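Local coordinates for phosphomethylpyrimidine kinase (Pyrococcus furiosus, PDB 2PB9), which probably phosphorylates hydroxymethylpyrimidine and its phosphate through its kinase domain and joins pyrimidine to thiazole through the ThiN domain studied here, forming thiamine phosphate, at residues P90-A95 / F172-R177. Sequence-based numbering, arbitrary orientation.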
ATOM      1  N   PRO A  90     -25.021 -10.995  20.421  1.00 35.60           N
ATOM      2  CA  PRO A  90     -25.022 -12.448  20.600  1.00 36.20           C
ATOM      3  C   PRO A  90     -26.047 -13.244  19.797  1.00 36.86           C
ATOM      4  O   PRO A  90     -25.944 -14.460  19.705  1.00 37.90           O
ATOM      5  CB  PRO A  90     -25.189 -12.607  22.114  1.00 35.88           C
ATOM      6  CG  PRO A  90     -25.888 -11.334  22.530  1.00 33.91           C
ATOM      7  CD  PRO A  90     -25.169 -10.310  21.717  1.00 34.47           C
ATOM      8  N   GLU A  91     -27.028 -12.570  19.211  1.00 37.79           N
ATOM      9  CA  GLU A  91     -28.040 -13.259  18.419  1.00 39.39           C
ATOM     10  C   GLU A  91     -27.596 -13.453  16.975  1.00 38.32           C
ATOM     11  O   GLU A  91     -28.158 -14.268  16.248  1.00 39.43           O
ATOM     12  CB  GLU A  91     -29.354 -12.478  18.436  1.00 43.41           C
ATOM     13  CG  GLU A  91     -29.923 -12.279  19.825  1.00 51.98           C
ATOM     14  CD  GLU A  91     -30.320 -13.591  20.486  1.00 56.83           C
ATOM     15  OE1 GLU A  91     -29.473 -14.515  20.543  1.00 59.66           O
ATOM     16  OE2 GLU A  91     -31.480 -13.697  20.951  1.00 59.67           O
ATOM     17  N   TYR A  92     -26.580 -12.712  16.557  1.00 35.87           N
ATOM     18  CA  TYR A  92     -26.112 -12.812  15.187  1.00 34.00           C
ATOM     19  C   TYR A  92     -24.948 -13.763  15.020  1.00 31.97           C
ATOM     20  O   TYR A  92     -23.788 -13.348  15.017  1.00 31.24           O
ATOM     21  CB  TYR A  92     -25.747 -11.422  14.672  1.00 35.90           C
ATOM     22  CG  TYR A  92     -26.956 -10.540  14.541  1.00 36.41           C
ATOM     23  CD1 TYR A  92     -27.661 -10.121  15.671  1.00 37.59           C
ATOM     24  CD2 TYR A  92     -27.452 -10.196  13.286  1.00 36.71           C
ATOM     25  CE1 TYR A  92     -28.839  -9.390  15.557  1.00 37.66           C
ATOM     26  CE2 TYR A  92     -28.633  -9.461  13.155  1.00 37.99           C
ATOM     27  CZ  TYR A  92     -29.320  -9.065  14.296  1.00 38.03           C
ATOM     28  OH  TYR A  92     -30.493  -8.362  14.174  1.00 39.03           O
ATOM     29  N   ARG A  93     -25.266 -15.044  14.863  1.00 30.43           N
ATOM     30  CA  ARG A  93     -24.245 -16.061  14.705  1.00 29.10           C
ATOM     31  C   ARG A  93     -24.099 -16.619  13.311  1.00 29.75           C
ATOM     32  O   ARG A  93     -23.609 -17.733  13.126  1.00 30.14           O
ATOM     33  CB  ARG A  93     -24.470 -17.201  15.687  1.00 29.77           C
ATOM     34  CG  ARG A  93     -25.895 -17.408  16.096  1.00 29.34           C
ATOM     35  CD  ARG A  93     -25.938 -17.558  17.594  1.00 28.00           C
ATOM     36  NE  ARG A  93     -27.062 -18.378  18.011  1.00 30.97           N
ATOM     37  CZ  ARG A  93     -27.203 -19.663  17.711  1.00 30.72           C
ATOM     38  NH1 ARG A  93     -26.284 -20.288  16.989  1.00 30.62           N
ATOM     39  NH2 ARG A  93     -28.272 -20.320  18.134  1.00 31.55           N
ATOM     40  N   SER A  94     -24.529 -15.842  12.328  1.00 30.07           N
ATOM     41  CA  SER A  94     -24.405 -16.241  10.941  1.00 28.78           C
ATOM     42  C   SER A  94     -23.778 -15.063  10.216  1.00 28.51           C
ATOM     43  O   SER A  94     -23.899 -13.915  10.655  1.00 27.99           O
ATOM     44  CB  SER A  94     -25.770 -16.555  10.334  1.00 30.68           C
ATOM     45  OG  SER A  94     -25.624 -17.065   9.014  1.00 32.84           O
ATOM     46  N   ALA A  95     -23.096 -15.351   9.116  1.00 26.65           N
ATOM     47  CA  ALA A  95     -22.456 -14.310   8.326  1.00 26.35           C
ATOM     48  C   ALA A  95     -21.981 -14.914   7.018  1.00 24.77           C
ATOM     49  O   ALA A  95     -22.035 -16.128   6.834  1.00 25.63           O
ATOM     50  CB  ALA A  95     -21.265 -13.711   9.096  1.00 26.20           C
ATOM     51  N   PHE A 172     -24.061  -9.854   8.039  1.00 31.39           N
ATOM     52  CA  PHE A 172     -24.447 -10.684   9.172  1.00 32.41           C
ATOM     53  C   PHE A 172     -25.958 -10.840   9.235  1.00 33.52           C
ATOM     54  O   PHE A 172     -26.739 -10.028   8.787  1.00 35.51           O
ATOM     55  CB  PHE A 172     -23.921 -10.088  10.477  1.00 33.91           C
ATOM     56  CG  PHE A 172     -22.459  -9.763  10.443  1.00 36.97           C
ATOM     57  CD1 PHE A 172     -21.990  -8.710   9.676  1.00 36.84           C
ATOM     58  CD2 PHE A 172     -21.558 -10.513  11.175  1.00 38.89           C
ATOM     59  CE1 PHE A 172     -20.642  -8.409   9.641  1.00 39.21           C
ATOM     60  CE2 PHE A 172     -20.208 -10.218  11.144  1.00 39.64           C
ATOM     61  CZ  PHE A 172     -19.749  -9.164  10.377  1.00 40.44           C
ATOM     62  N   GLY A 173     -26.327 -11.952   9.902  1.00 34.53           N
ATOM     63  CA  GLY A 173     -27.715 -12.297  10.121  1.00 35.14           C
ATOM     64  C   GLY A 173     -27.774 -13.134  11.382  1.00 36.41           C
ATOM     65  O   GLY A 173     -26.747 -13.627  11.854  1.00 36.84           O
ATOM     66  N   ARG A 174     -28.964 -13.303  11.939  1.00 36.82           N
ATOM     67  CA  ARG A 174     -29.096 -14.090  13.147  1.00 36.74           C
ATOM     68  C   ARG A 174     -29.072 -15.581  12.830  1.00 34.92           C
ATOM     69  O   ARG A 174     -28.818 -16.404  13.704  1.00 36.30           O
ATOM     70  CB  ARG A 174     -30.376 -13.697  13.871  1.00 40.24           C
ATOM     71  CG  ARG A 174     -30.435 -12.213  14.168  1.00 43.20           C
ATOM     72  CD  ARG A 174     -31.672 -11.867  14.948  1.00 47.05           C
ATOM     73  NE  ARG A 174     -32.883 -12.322  14.277  1.00 50.16           N
ATOM     74  CZ  ARG A 174     -34.079 -12.351  14.858  1.00 53.69           C
ATOM     75  NH1 ARG A 174     -34.208 -11.950  16.117  1.00 53.80           N
ATOM     76  NH2 ARG A 174     -35.143 -12.790  14.190  1.00 54.95           N
ATOM     77  N   ASN A 175     -29.334 -15.923  11.575  1.00 31.65           N
ATOM     78  CA  ASN A 175     -29.305 -17.313  11.125  1.00 29.00           C
ATOM     79  C   ASN A 175     -29.013 -17.270   9.625  1.00 28.59           C
ATOM     80  O   ASN A 175     -29.105 -16.210   9.005  1.00 28.67           O
ATOM     81  CB  ASN A 175     -30.650 -18.002  11.396  1.00 27.48           C
ATOM     82  CG  ASN A 175     -31.818 -17.306  10.708  1.00 27.85           C
ATOM     83  OD1 ASN A 175     -31.902 -17.269   9.479  1.00 27.07           O
ATOM     84  ND2 ASN A 175     -32.721 -16.746  11.501  1.00 26.70           N
ATOM     85  N   PRO A 176     -28.637 -18.410   9.024  1.00 27.78           N
ATOM     86  CA  PRO A 176     -28.347 -18.418   7.588  1.00 28.40           C
ATOM     87  C   PRO A 176     -29.464 -17.964   6.656  1.00 29.90           C
ATOM     88  O   PRO A 176     -29.188 -17.375   5.616  1.00 31.43           O
ATOM     89  CB  PRO A 176     -27.892 -19.861   7.322  1.00 27.37           C
ATOM     90  CG  PRO A 176     -28.327 -20.627   8.527  1.00 27.37           C
ATOM     91  CD  PRO A 176     -28.168 -19.653   9.647  1.00 27.51           C
ATOM     92  N   ARG A 177     -30.718 -18.218   7.019  1.00 31.54           N
ATOM     93  CA  ARG A 177     -31.833 -17.810   6.171  1.00 32.69           C
ATOM     94  C   ARG A 177     -31.870 -16.297   6.034  1.00 34.40           C
ATOM     95  O   ARG A 177     -32.059 -15.774   4.943  1.00 36.67           O
ATOM     96  CB  ARG A 177     -33.159 -18.314   6.739  1.00 31.97           C
TER
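An antiparallel pairing in the middle of the mixed sheet of the ThiN domain brings S94 against G173, where strand 94-98 starts and strand 168-173 ends. S94 and G173 form a hydrogen-bonded pair: S94 N donates to G173 O (3.2 Å), and G173 N returns a straighter bond to S94 O. In the adjoining non-hydrogen-bonded pair, A95 CB meets F172 CD2 at 3.8 Å on the sheet face where the F172 ring also stacks with Y85. Just before strand 94-98, Y92 offers one ring face to the side chain of R174, whose CG lies 3.3 Å from the ring centroid, 12° off the normal, in a CH-pi contact. With CG anti to its own carbonyl carbon (chi1 -56°), the arginine chain is directed over this face, then bends at chi3; its guanidinium plane stands 46° from the ring, and NH2 forms a salt bridge with E178. An alanine at Y92 would probably leave the methylenes of R174 without their aromatic support and the arginine chain freer to move. The turn from strand 168-173 into helix 176-185 has N175 as N-cap, its OD1 accepting from E178 N. Beside this turn, S94 OG is hydrogen-bonded to V36 O of the neighbouring strand and lies 3.7 Å from P176 CD.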